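Local coordinates for protein NRPS (PDB 6NKI) that binds NADPH, belongs to a nonribosomal peptide synthetase and has a Rossmann-type domain of the male sterility protein family, at residues G21-T27 with V47-L53; A162-I166 with I283-T287; C260-D265 with L334-S339. All coordinates share one frame; numbering follows the deposited sequence.

Contact 1: residues G21-T27 with V47-L53; sequences GKRLFLT and VSIVYVL
Arg23 and Ile49 meet at the outer end of a parallel strand pair that, with helix 32-43, forms the first beta-alpha-beta unit of a Rossmann fold. CB of Arg23 lies 3.9 Å from Ile49 CG2, and its CG comes closer to the same methyl, at 3.5 Å. With CG anti to the carbonyl carbon (chi1 -73°), the chain then runs extended to NE, which still skirts Ile49 CG2. At the tip, Ser48 OG sits over one face of the guanidinium, offset toward its rim, while Tyr51 OH lies near the plane at its edge. No bond forms to either oxygen, so this is contact by proximity alone.

The two short strands cross at 25°, the twist of a parallel pair. A beta bulge between Lys22 and Arg23 moves the register by one residue, and there the bonding is weak or doubtful. Past the bulge Leu24 N makes a weak bond to Ile49 O; from Leu24 O onward the ladder is regular. Tyr51 N donates to Leu24 O at 3.0 Å, Leu26 N to Tyr51 O at 2.6 Å and Leu53 N to Leu26 O at 2.8 Å.

Side chains alternate between the two faces. Leu24, Leu26, Val50 and Val52 turn to helix 32-43, with Leu24 CD1 4.1 Å from Val50 CG1 and Leu26 CD2 4.0 Å from Val52 CG1. On the other face Phe25 crosses Tyr51 at about a right angle, and Trp87 stacks on the Tyr51 ring. At the C-terminal end Leu53 approaches the bound NADPH, and Leu53 CD2 lies 3.3 Å from Thr27 OG1.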
ATOM      1  N   GLY A  21      20.980   9.833 -18.945  1.00176.55           N
ATOM      2  CA  GLY A  21      20.706   9.138 -17.703  1.00171.23           C
ATOM      3  C   GLY A  21      20.692  10.064 -16.500  1.00169.54           C
ATOM      4  O   GLY A  21      20.905  11.268 -16.635  1.00172.67           O
ATOM      5  N   LYS A  22      20.451   9.499 -15.317  1.00157.91           N
ATOM      6  CA  LYS A  22      20.300  10.258 -14.077  1.00150.65           C
ATOM      7  C   LYS A  22      21.386   9.882 -13.079  1.00144.55           C
ATOM      8  O   LYS A  22      21.609   8.700 -12.811  1.00135.55           O
ATOM      9  CB  LYS A  22      18.930  10.016 -13.447  1.00143.86           C
ATOM     10  CG  LYS A  22      17.748  10.583 -14.198  1.00140.73           C
ATOM     11  CD  LYS A  22      17.639  12.083 -13.990  1.00139.36           C
ATOM     12  CE  LYS A  22      16.309  12.613 -14.495  1.00137.71           C
ATOM     13  NZ  LYS A  22      16.169  14.059 -14.198  1.00138.57           N
ATOM     14  N   ARG A  23      22.027  10.908 -12.527  1.00144.50           N
ATOM     15  CA  ARG A  23      23.055  10.709 -11.483  1.00142.69           C
ATOM     16  C   ARG A  23      22.580  11.476 -10.250  1.00135.47           C
ATOM     17  O   ARG A  23      22.284  12.677 -10.389  1.00138.52           O
ATOM     18  CB  ARG A  23      24.406  11.230 -11.974  1.00152.09           C
ATOM     19  CG  ARG A  23      25.068  10.349 -13.024  1.00161.31           C
ATOM     20  CD  ARG A  23      26.169  11.057 -13.790  1.00170.07           C
ATOM     21  NE  ARG A  23      27.154  10.090 -14.252  1.00175.04           N
ATOM     22  CZ  ARG A  23      27.217   9.603 -15.483  1.00180.88           C
ATOM     23  NH1 ARG A  23      26.353  10.006 -16.399  1.00183.58           N
ATOM     24  NH2 ARG A  23      28.149   8.722 -15.798  1.00183.48           N
ATOM     25  N   LEU A  24      22.489  10.803  -9.102  1.00125.87           N
ATOM     26  CA  LEU A  24      22.056  11.501  -7.867  1.00115.45           C
ATOM     27  C   LEU A  24      22.893  11.046  -6.674  1.00 98.71           C
ATOM     28  O   LEU A  24      23.551  10.001  -6.750  1.00 96.87           O
ATOM     29  CB  LEU A  24      20.545  11.407  -7.631  1.00119.79           C
ATOM     30  CG  LEU A  24      19.969  10.011  -7.434  1.00124.99           C
ATOM     31  CD1 LEU A  24      20.203   9.542  -6.013  1.00130.26           C
ATOM     32  CD2 LEU A  24      18.488  10.015  -7.754  1.00126.72           C
ATOM     33  N   PHE A  25      22.851  11.860  -5.630  1.00 88.68           N
ATOM     34  CA  PHE A  25      23.676  11.741  -4.433  1.00 88.22           C
ATOM     35  C   PHE A  25      22.803  11.500  -3.215  1.00 88.75           C
ATOM     36  O   PHE A  25      21.777  12.162  -3.019  1.00 84.24           O
ATOM     37  CB  PHE A  25      24.581  13.004  -4.215  1.00 94.17           C
ATOM     38  CG  PHE A  25      25.209  13.078  -2.845  1.00 93.34           C
ATOM     39  CD1 PHE A  25      26.248  12.220  -2.480  1.00 93.12           C
ATOM     40  CD2 PHE A  25      24.758  14.011  -1.919  1.00 92.27           C
ATOM     41  CE1 PHE A  25      26.811  12.282  -1.210  1.00 93.72           C
ATOM     42  CE2 PHE A  25      25.324  14.093  -0.651  1.00 93.06           C
ATOM     43  CZ  PHE A  25      26.349  13.230  -0.297  1.00 95.84           C
ATOM     44  N   LEU A  26      23.241  10.566  -2.382  1.00 90.12           N
ATOM     45  CA  LEU A  26      22.425  10.053  -1.296  1.00 90.63           C
ATOM     46  C   LEU A  26      23.254   9.949  -0.031  1.00 89.20           C
ATOM     47  O   LEU A  26      24.339   9.368  -0.047  1.00 83.52           O
ATOM     48  CB  LEU A  26      21.872   8.662  -1.650  1.00 91.76           C
ATOM     49  CG  LEU A  26      20.992   7.928  -0.644  1.00 87.02           C
ATOM     50  CD1 LEU A  26      19.678   8.677  -0.485  1.00 85.62           C
ATOM     51  CD2 LEU A  26      20.762   6.473  -1.105  1.00 84.69           C
ATOM     52  N   THR A  27      22.718  10.463   1.067  1.00 95.39           N
ATOM     53  CA  THR A  27      23.225  10.164   2.396  1.00104.94           C
ATOM     54  C   THR A  27      22.228   9.280   3.145  1.00113.78           C
ATOM     55  O   THR A  27      21.029   9.281   2.845  1.00127.74           O
ATOM     56  CB  THR A  27      23.504  11.454   3.179  1.00110.08           C
ATOM     57  OG1 THR A  27      23.958  11.119   4.498  1.00116.45           O
ATOM     58  CG2 THR A  27      22.268  12.337   3.244  1.00106.01           C
ATOM     59  N   VAL A  47      18.079   6.368 -13.553  1.00134.96           N
ATOM     60  CA  VAL A  47      19.243   6.660 -12.730  1.00122.32           C
ATOM     61  C   VAL A  47      20.461   5.913 -13.269  1.00122.99           C
ATOM     62  O   VAL A  47      20.421   4.698 -13.502  1.00120.55           O
ATOM     63  CB  VAL A  47      18.949   6.337 -11.258  1.00108.47           C
ATOM     64  CG1 VAL A  47      18.584   4.915 -11.110  1.00104.46           C
ATOM     65  CG2 VAL A  47      20.162   6.640 -10.403  1.00101.94           C
ATOM     66  N   SER A  48      21.551   6.656 -13.489  1.00125.22           N
ATOM     67  CA  SER A  48      22.749   6.141 -14.139  1.00129.71           C
ATOM     68  C   SER A  48      23.873   5.815 -13.166  1.00120.29           C
ATOM     69  O   SER A  48      24.754   5.021 -13.514  1.00121.98           O
ATOM     70  CB  SER A  48      23.249   7.154 -15.177  1.00141.10           C
ATOM     71  OG  SER A  48      24.466   6.743 -15.779  1.00152.77           O
ATOM     72  N   ILE A  49      23.861   6.397 -11.967  1.00113.20           N
ATOM     73  CA  ILE A  49      24.876   6.127 -10.951  1.00109.64           C
ATOM     74  C   ILE A  49      24.282   6.669  -9.653  1.00105.08           C
ATOM     75  O   ILE A  49      23.468   7.601  -9.686  1.00 87.74           O
ATOM     76  CB  ILE A  49      26.239   6.789 -11.299  1.00110.83           C
ATOM     77  CG1 ILE A  49      27.443   5.985 -10.778  1.00109.28           C
ATOM     78  CG2 ILE A  49      26.363   8.161 -10.671  1.00109.64           C
ATOM     79  CD1 ILE A  49      27.810   4.750 -11.598  1.00114.26           C
ATOM     80  N   VAL A  50      24.653   6.114  -8.503  1.00 86.34           N
ATOM     81  CA  VAL A  50      24.279   6.735  -7.237  1.00 91.68           C
ATOM     82  C   VAL A  50      25.532   6.933  -6.397  1.00 86.19           C
ATOM     83  O   VAL A  50      26.354   6.017  -6.271  1.00 86.63           O
ATOM     84  CB  VAL A  50      23.222   5.920  -6.457  1.00 91.03           C
ATOM     85  CG1 VAL A  50      22.870   6.606  -5.128  1.00 86.02           C
ATOM     86  CG2 VAL A  50      21.974   5.710  -7.297  1.00 89.31           C
ATOM     87  N   TYR A  51      25.679   8.135  -5.838  1.00 89.67           N
ATOM     88  CA  TYR A  51      26.752   8.430  -4.896  1.00 94.79           C
ATOM     89  C   TYR A  51      26.173   8.376  -3.493  1.00 91.52           C
ATOM     90  O   TYR A  51      25.167   9.037  -3.214  1.00 85.37           O
ATOM     91  CB  TYR A  51      27.369   9.821  -5.118  1.00 99.85           C
ATOM     92  CG  TYR A  51      27.796  10.162  -6.522  1.00 95.22           C
ATOM     93  CD1 TYR A  51      28.833   9.482  -7.139  1.00 97.17           C
ATOM     94  CD2 TYR A  51      27.214  11.236  -7.202  1.00 96.50           C
ATOM     95  CE1 TYR A  51      29.257   9.831  -8.439  1.00107.25           C
ATOM     96  CE2 TYR A  51      27.625  11.582  -8.501  1.00 99.62           C
ATOM     97  CZ  TYR A  51      28.652  10.875  -9.107  1.00101.50           C
ATOM     98  OH  TYR A  51      29.061  11.194 -10.375  1.00104.89           O
ATOM     99  N   VAL A  52      26.813   7.621  -2.605  1.00 93.36           N
ATOM    100  CA  VAL A  52      26.311   7.459  -1.242  1.00 94.19           C
ATOM    101  C   VAL A  52      27.373   7.896  -0.222  1.00 95.00           C
ATOM    102  O   VAL A  52      28.517   7.414  -0.236  1.00 88.96           O
ATOM    103  CB  VAL A  52      25.818   6.026  -0.982  1.00 94.25           C
ATOM    104  CG1 VAL A  52      24.648   5.734  -1.881  1.00 97.92           C
ATOM    105  CG2 VAL A  52      26.901   5.013  -1.244  1.00103.10           C
ATOM    106  N   LEU A  53      26.978   8.830   0.641  1.00 95.11           N
ATOM    107  CA  LEU A  53      27.742   9.181   1.818  1.00 89.43           C
ATOM    108  C   LEU A  53      27.970   7.941   2.660  1.00105.74           C
ATOM    109  O   LEU A  53      27.041   7.178   2.932  1.00 98.76           O
ATOM    110  CB  LEU A  53      26.992  10.241   2.630  1.00 89.47           C
ATOM    111  CG  LEU A  53      27.882  10.987   3.648  1.00104.62           C
ATOM    112  CD1 LEU A  53      29.026  11.731   2.926  1.00105.56           C
ATOM    113  CD2 LEU A  53      27.137  11.974   4.554  1.00106.18           C
TER

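Contact 2: residues A162-I166 with I283-T287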
ATOM      1  N   ALA A 162      17.657  18.605  -8.208  1.00105.96           N
ATOM      2  CA  ALA A 162      16.519  18.375  -7.320  1.00104.21           C
ATOM      3  C   ALA A 162      16.984  17.996  -5.911  1.00 99.62           C
ATOM      4  O   ALA A 162      17.852  17.130  -5.736  1.00 91.27           O
ATOM      5  CB  ALA A 162      15.609  17.287  -7.890  1.00104.49           C
ATOM      6  N   LEU A 163      16.414  18.667  -4.909  1.00 99.21           N
ATOM      7  CA  LEU A 163      16.620  18.337  -3.503  1.00101.63           C
ATOM      8  C   LEU A 163      15.334  17.785  -2.880  1.00 91.74           C
ATOM      9  O   LEU A 163      14.236  18.292  -3.134  1.00 91.55           O
ATOM     10  CB  LEU A 163      17.083  19.564  -2.703  1.00104.40           C
ATOM     11  CG  LEU A 163      17.265  19.314  -1.191  1.00 99.93           C
ATOM     12  CD1 LEU A 163      18.450  18.413  -0.841  1.00 96.86           C
ATOM     13  CD2 LEU A 163      17.326  20.596  -0.425  1.00102.86           C
ATOM     14  N   THR A 164      15.470  16.751  -2.058  1.00 87.21           N
ATOM     15  CA  THR A 164      14.353  16.234  -1.261  1.00 87.12           C
ATOM     16  C   THR A 164      14.881  15.953   0.128  1.00 83.86           C
ATOM     17  O   THR A 164      15.854  15.207   0.279  1.00 82.17           O
ATOM     18  CB  THR A 164      13.712  14.954  -1.850  1.00 82.21           C
ATOM     19  OG1 THR A 164      13.182  15.206  -3.150  1.00 80.30           O
ATOM     20  CG2 THR A 164      12.588  14.472  -0.975  1.00 79.69           C
ATOM     21  N   TYR A 165      14.255  16.550   1.131  1.00 87.71           N
ATOM     22  CA  TYR A 165      14.730  16.441   2.498  1.00 96.11           C
ATOM     23  C   TYR A 165      13.718  15.694   3.337  1.00 96.51           C
ATOM     24  O   TYR A 165      12.523  16.006   3.322  1.00 95.95           O
ATOM     25  CB  TYR A 165      15.001  17.817   3.135  1.00 99.81           C
ATOM     26  CG  TYR A 165      15.470  17.749   4.587  1.00100.30           C
ATOM     27  CD1 TYR A 165      16.686  17.162   4.919  1.00103.78           C
ATOM     28  CD2 TYR A 165      14.725  18.315   5.616  1.00106.57           C
ATOM     29  CE1 TYR A 165      17.136  17.103   6.253  1.00105.27           C
ATOM     30  CE2 TYR A 165      15.179  18.268   6.960  1.00111.39           C
ATOM     31  CZ  TYR A 165      16.390  17.658   7.262  1.00109.18           C
ATOM     32  OH  TYR A 165      16.856  17.580   8.559  1.00110.28           O
ATOM     33  N   ILE A 166      14.239  14.748   4.120  1.00 94.83           N
ATOM     34  CA  ILE A 166      13.415  13.909   5.030  1.00 97.61           C
ATOM     35  C   ILE A 166      13.430  14.554   6.412  1.00 93.69           C
ATOM     36  O   ILE A 166      14.477  14.541   7.053  1.00 91.52           O
ATOM     37  CB  ILE A 166      14.014  12.498   5.111  1.00104.72           C
ATOM     38  CG1 ILE A 166      14.322  11.920   3.731  1.00106.05           C
ATOM     39  CG2 ILE A 166      13.119  11.586   5.922  1.00110.86           C
ATOM     40  CD1 ILE A 166      15.335  10.804   3.771  1.00107.00           C
ATOM     41  N   ILE A 283       9.341   9.041  -1.996  1.00 73.82           N
ATOM     42  CA  ILE A 283      10.430  10.009  -2.018  1.00 80.56           C
ATOM     43  C   ILE A 283      11.029  10.094  -3.409  1.00 83.30           C
ATOM     44  O   ILE A 283      11.307  11.190  -3.909  1.00 79.71           O
ATOM     45  CB  ILE A 283      11.495   9.670  -0.951  1.00 81.13           C
ATOM     46  CG1 ILE A 283      10.982   9.990   0.470  1.00 78.40           C
ATOM     47  CG2 ILE A 283      12.776  10.423  -1.237  1.00 85.41           C
ATOM     48  CD1 ILE A 283      11.685   9.236   1.581  1.00 67.63           C
ATOM     49  N   ILE A 284      11.256   8.930  -4.009  1.00 83.01           N
ATOM     50  CA  ILE A 284      11.859   8.856  -5.364  1.00 83.46           C
ATOM     51  C   ILE A 284      10.936   9.525  -6.378  1.00 83.57           C
ATOM     52  O   ILE A 284      11.427  10.291  -7.181  1.00 92.02           O
ATOM     53  CB  ILE A 284      12.144   7.396  -5.727  1.00 84.42           C
ATOM     54  CG1 ILE A 284      13.210   6.809  -4.804  1.00 83.05           C
ATOM     55  CG2 ILE A 284      12.527   7.280  -7.187  1.00 72.19           C
ATOM     56  CD1 ILE A 284      13.606   5.404  -5.156  1.00 89.25           C
ATOM     57  N   HIS A 285       9.633   9.291  -6.311  1.00 81.04           N
ATOM     58  CA  HIS A 285       8.757   9.942  -7.315  1.00 81.27           C
ATOM     59  C   HIS A 285       8.826  11.457  -7.154  1.00 79.18           C
ATOM     60  O   HIS A 285       8.907  12.152  -8.165  1.00 79.11           O
ATOM     61  CB  HIS A 285       7.314   9.459  -7.175  1.00 75.12           C
ATOM     62  CG  HIS A 285       6.336  10.309  -7.907  1.00 76.07           C
ATOM     63  ND1 HIS A 285       6.017  10.088  -9.223  1.00 78.04           N
ATOM     64  CD2 HIS A 285       5.614  11.375  -7.516  1.00 77.12           C
ATOM     65  CE1 HIS A 285       5.132  10.975  -9.609  1.00 80.19           C
ATOM     66  NE2 HIS A 285       4.874  11.779  -8.586  1.00 79.66           N
ATOM     67  N   GLU A 286       8.806  11.934  -5.915  1.00 80.43           N
ATOM     68  CA  GLU A 286       8.833  13.390  -5.646  1.00 91.56           C
ATOM     69  C   GLU A 286      10.139  13.999  -6.158  1.00 90.45           C
ATOM     70  O   GLU A 286      10.091  15.106  -6.692  1.00 98.68           O
ATOM     71  CB  GLU A 286       8.643  13.657  -4.156  1.00 97.51           C
ATOM     72  CG  GLU A 286       7.188  13.659  -3.754  1.00103.89           C
ATOM     73  CD  GLU A 286       6.304  14.359  -4.766  1.00112.46           C
ATOM     74  OE1 GLU A 286       6.827  15.197  -5.500  1.00115.86           O
ATOM     75  OE2 GLU A 286       5.101  14.056  -4.819  1.00110.96           O
ATOM     76  N   THR A 287      11.264  13.307  -6.003  1.00 86.91           N
ATOM     77  CA  THR A 287      12.536  13.903  -6.473  1.00 95.50           C
ATOM     78  C   THR A 287      12.834  13.529  -7.927  1.00106.15           C
ATOM     79  O   THR A 287      13.837  14.023  -8.434  1.00116.24           O
ATOM     80  CB  THR A 287      13.712  13.517  -5.571  1.00 88.49           C
ATOM     81  OG1 THR A 287      14.837  14.293  -5.967  1.00 91.55           O
ATOM     82  CG2 THR A 287      14.037  12.041  -5.604  1.00 79.56           C
TER
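OG1 of Thr164 is hydrogen-bonded to the hydroxyl of Thr227 on the adjoining strand and packs against CB of Thr287, where a helix is layered on the parallel sheet of a Rossmann fold. The two hydroxyls, Thr164 OG1 and Thr287 OG1, are 3.4 Å apart at an angle too poor for a bond, so the helix gives this polar atom packing and the adjoining strand supplies its partner.

Strand 162-166 lies inside the sheet, and residues 283-287 of helix 276-288 run roughly antiparallel across it, 149° from the strand, with a closest approach of the axes of 8.7 Å. Ile283 and Ile284 of the helix also touch helix 32-43, which places both helices on one side of the sheet; Leu163 and Tyr165 turn the other way, to helix 136-156.

Thr164 splits its two branches between helix residues one turn apart. Its CG2, anti to the backbone N, reaches Ile283 CG2 at 4.1 Å, while OG1 goes to Thr287. Farther along the strand, Ile166 also lies beside NADPH, and its CG1 meets Ile283 CD1 at 4.3 Å. At the other end Thr287 OG1, swung away from its own N (chi1 -171°), lies 3.6 Å from Ala162 CB.

Contact 3: residues C260-D265 with L334-S339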
ATOM      1  N   CYS A 260       5.029  -9.619  29.271  1.00118.60           N
ATOM      2  CA  CYS A 260       3.733 -10.260  29.022  1.00120.27           C
ATOM      3  C   CYS A 260       2.569  -9.328  29.358  1.00119.97           C
ATOM      4  O   CYS A 260       1.458  -9.780  29.659  1.00122.49           O
ATOM      5  CB  CYS A 260       3.606 -11.590  29.780  1.00127.86           C
ATOM      6  SG  CYS A 260       4.766 -12.894  29.251  1.00128.74           S
ATOM      7  N   SER A 261       2.829  -8.020  29.316  1.00117.21           N
ATOM      8  CA  SER A 261       1.792  -7.007  29.438  1.00116.70           C
ATOM      9  C   SER A 261       2.145  -5.821  28.540  1.00113.12           C
ATOM     10  O   SER A 261       3.216  -5.773  27.921  1.00107.49           O
ATOM     11  CB  SER A 261       1.608  -6.577  30.892  1.00124.78           C
ATOM     12  OG  SER A 261       2.717  -5.852  31.377  1.00125.31           O
ATOM     13  N   TYR A 262       1.225  -4.862  28.469  1.00114.23           N
ATOM     14  CA  TYR A 262       1.417  -3.677  27.646  1.00113.24           C
ATOM     15  C   TYR A 262       0.564  -2.553  28.219  1.00110.18           C
ATOM     16  O   TYR A 262      -0.285  -2.770  29.085  1.00113.59           O
ATOM     17  CB  TYR A 262       1.058  -3.951  26.179  1.00116.43           C
ATOM     18  CG  TYR A 262      -0.423  -4.149  25.957  1.00127.43           C
ATOM     19  CD1 TYR A 262      -1.013  -5.400  26.102  1.00128.18           C
ATOM     20  CD2 TYR A 262      -1.241  -3.081  25.603  1.00132.02           C
ATOM     21  CE1 TYR A 262      -2.382  -5.576  25.904  1.00129.39           C
ATOM     22  CE2 TYR A 262      -2.599  -3.249  25.408  1.00130.62           C
ATOM     23  CZ  TYR A 262      -3.165  -4.492  25.555  1.00130.52           C
ATOM     24  OH  TYR A 262      -4.515  -4.635  25.338  1.00133.09           O
ATOM     25  N   ASN A 263       0.803  -1.343  27.719  1.00107.87           N
ATOM     26  CA  ASN A 263       0.007  -0.186  28.105  1.00110.18           C
ATOM     27  C   ASN A 263      -1.261  -0.126  27.262  1.00111.35           C
ATOM     28  O   ASN A 263      -1.195  -0.002  26.032  1.00108.53           O
ATOM     29  CB  ASN A 263       0.822   1.089  27.941  1.00104.97           C
ATOM     30  CG  ASN A 263       0.076   2.318  28.397  1.00114.97           C
ATOM     31  OD1 ASN A 263      -1.054   2.242  28.879  1.00109.49           O
ATOM     32  ND2 ASN A 263       0.698   3.473  28.216  1.00113.18           N
ATOM     33  N   SER A 264      -2.413  -0.193  27.925  1.00118.37           N
ATOM     34  CA  SER A 264      -3.706  -0.248  27.252  1.00121.20           C
ATOM     35  C   SER A 264      -4.551   1.000  27.474  1.00118.54           C
ATOM     36  O   SER A 264      -5.719   1.023  27.058  1.00111.53           O
ATOM     37  CB  SER A 264      -4.493  -1.477  27.715  1.00133.11           C
ATOM     38  OG  SER A 264      -5.789  -1.481  27.139  1.00134.83           O
ATOM     39  N   ASP A 265      -4.008   2.032  28.119  1.00120.22           N
ATOM     40  CA  ASP A 265      -4.811   3.204  28.445  1.00126.66           C
ATOM     41  C   ASP A 265      -4.864   4.220  27.319  1.00125.10           C
ATOM     42  O   ASP A 265      -5.473   5.280  27.488  1.00131.65           O
ATOM     43  CB  ASP A 265      -4.291   3.869  29.724  1.00133.43           C
ATOM     44  CG  ASP A 265      -4.557   3.030  30.961  1.00137.96           C
ATOM     45  OD1 ASP A 265      -5.518   2.225  30.924  1.00140.66           O
ATOM     46  OD2 ASP A 265      -3.822   3.184  31.961  1.00138.95           O
ATOM     47  N   LEU A 334      -1.408 -10.723  25.667  1.00128.04           N
ATOM     48  CA  LEU A 334      -0.585  -9.874  26.565  1.00128.65           C
ATOM     49  C   LEU A 334      -1.498  -9.252  27.614  1.00111.00           C
ATOM     50  O   LEU A 334      -2.599  -8.821  27.256  1.00110.89           O
ATOM     51  CB  LEU A 334       0.055  -8.754  25.741  1.00103.80           C
ATOM     52  CG  LEU A 334       1.234  -9.138  24.857  1.00100.21           C
ATOM     53  CD1 LEU A 334       2.095  -7.921  24.592  1.00 97.28           C
ATOM     54  CD2 LEU A 334       2.063 -10.229  25.501  1.00102.15           C
ATOM     55  N   ILE A 335      -1.033  -9.177  28.857  1.00114.05           N
ATOM     56  CA  ILE A 335      -1.902  -8.579  29.902  1.00117.87           C
ATOM     57  C   ILE A 335      -2.078  -7.108  29.560  1.00126.53           C
ATOM     58  O   ILE A 335      -1.072  -6.428  29.425  1.00114.46           O
ATOM     59  CB  ILE A 335      -1.237  -8.727  31.276  1.00143.07           C
ATOM     60  CG1 ILE A 335      -0.820 -10.172  31.542  1.00144.53           C
ATOM     61  CG2 ILE A 335      -2.149  -8.184  32.356  1.00126.98           C
ATOM     62  CD1 ILE A 335       0.276 -10.310  32.567  1.00152.56           C
ATOM     63  N   PRO A 336      -3.312  -6.583  29.492  1.00126.27           N
ATOM     64  CA  PRO A 336      -3.510  -5.175  29.214  1.00126.73           C
ATOM     65  C   PRO A 336      -3.347  -4.380  30.509  1.00126.21           C
ATOM     66  O   PRO A 336      -4.319  -4.119  31.163  1.00130.31           O
ATOM     67  CB  PRO A 336      -4.979  -5.111  28.794  1.00131.61           C
ATOM     68  CG  PRO A 336      -5.611  -6.261  29.520  1.00133.60           C
ATOM     69  CD  PRO A 336      -4.551  -7.338  29.523  1.00127.95           C
ATOM     70  N   SER A 337      -2.106  -3.994  30.806  1.00122.79           N
ATOM     71  CA  SER A 337      -1.753  -3.207  32.015  1.00127.87           C
ATOM     72  C   SER A 337      -2.076  -1.726  31.809  1.00127.42           C
ATOM     73  O   SER A 337      -2.366  -1.333  30.679  1.00123.74           O
ATOM     74  CB  SER A 337      -0.302  -3.379  32.359  1.00129.88           C
ATOM     75  OG  SER A 337       0.058  -4.749  32.367  1.00131.32           O
ATOM     76  N   SER A 338      -2.083  -0.954  32.894  1.00133.88           N
ATOM     77  CA  SER A 338      -2.297   0.478  32.804  1.00135.88           C
ATOM     78  C   SER A 338      -0.986   1.161  32.432  1.00133.92           C
ATOM     79  O   SER A 338       0.080   0.540  32.383  1.00132.54           O
ATOM     80  CB  SER A 338      -2.838   1.037  34.124  1.00141.57           C
ATOM     81  OG  SER A 338      -1.857   1.012  35.143  1.00134.52           O
ATOM     82  N   SER A 339      -1.068   2.462  32.165  1.00135.28           N
ATOM     83  CA  SER A 339       0.154   3.213  31.906  1.00137.32           C
ATOM     84  C   SER A 339       1.031   3.281  33.154  1.00136.15           C
ATOM     85  O   SER A 339       2.258   3.159  33.060  1.00132.78           O
ATOM     86  CB  SER A 339      -0.185   4.611  31.384  1.00139.60           C
ATOM     87  OG  SER A 339      -0.821   5.400  32.372  1.00145.54           O
TER
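Tyr262 lays one ring face over Pro336 in a CH-pi contact, with Pro336 CA 4.0 Å from the ring centroid and 29° off its normal. The phenol end carries on along the proline, OH to Pro336 CB, while CD1 of the ring abuts Leu334 CB at 3.5 Å. Trp323 also stacks with the tyrosine ring.

The backbones of strands 261-263 and 335-337 pair as a small two-stranded parallel sheet. Ile335 N donates to Cys260 O at 2.7 Å, Tyr262 N returns a bond to Ile335 O, and Ser264 N reaches Ser337 O at 3.0 Å. Pro336, which has no N-H to give, sits at the centre of an inverse gamma turn, and Ser337 N divides itself between two weak bonds, to Tyr262 O and to Ile335 O of its own segment.

After the strands, the segments meet at the start of helix 339-351. Asn263 OD1 accepts from Asp265 N in an Asx turn, and Asp265 OD2 takes Ser339 N at 2.9 Å from above its carboxylate plane. Ser338, the N-cap, sends OG to Arg341 N instead. Two oxygens, one from each segment, thus serve N-H groups of the first turn, and the negative charge of Asp265 would probably be favoured by this helix end.

From the N terminus, contact 1 comes first, closing the short 19-residue connection through helix 32-43 before any segment of the others begins. Contact 2 opens later, at strand 162-166, and spans 116 residues before residues 283-287, within helix 276-288, return to the same parallel sheet. Its centre lies about 12 Å from that of contact 1, though the two do not touch, and both reach the neighbourhood of NADPH. Within that span the chain leaves for residues 260-265, whose partner 334-339 follows only after helix 276-288, so contacts 2 and 3 cross. Contact 3, with its centre about 39 Å from that of contact 2, ties up a separate small sheet on the opposite side of the chain's centre.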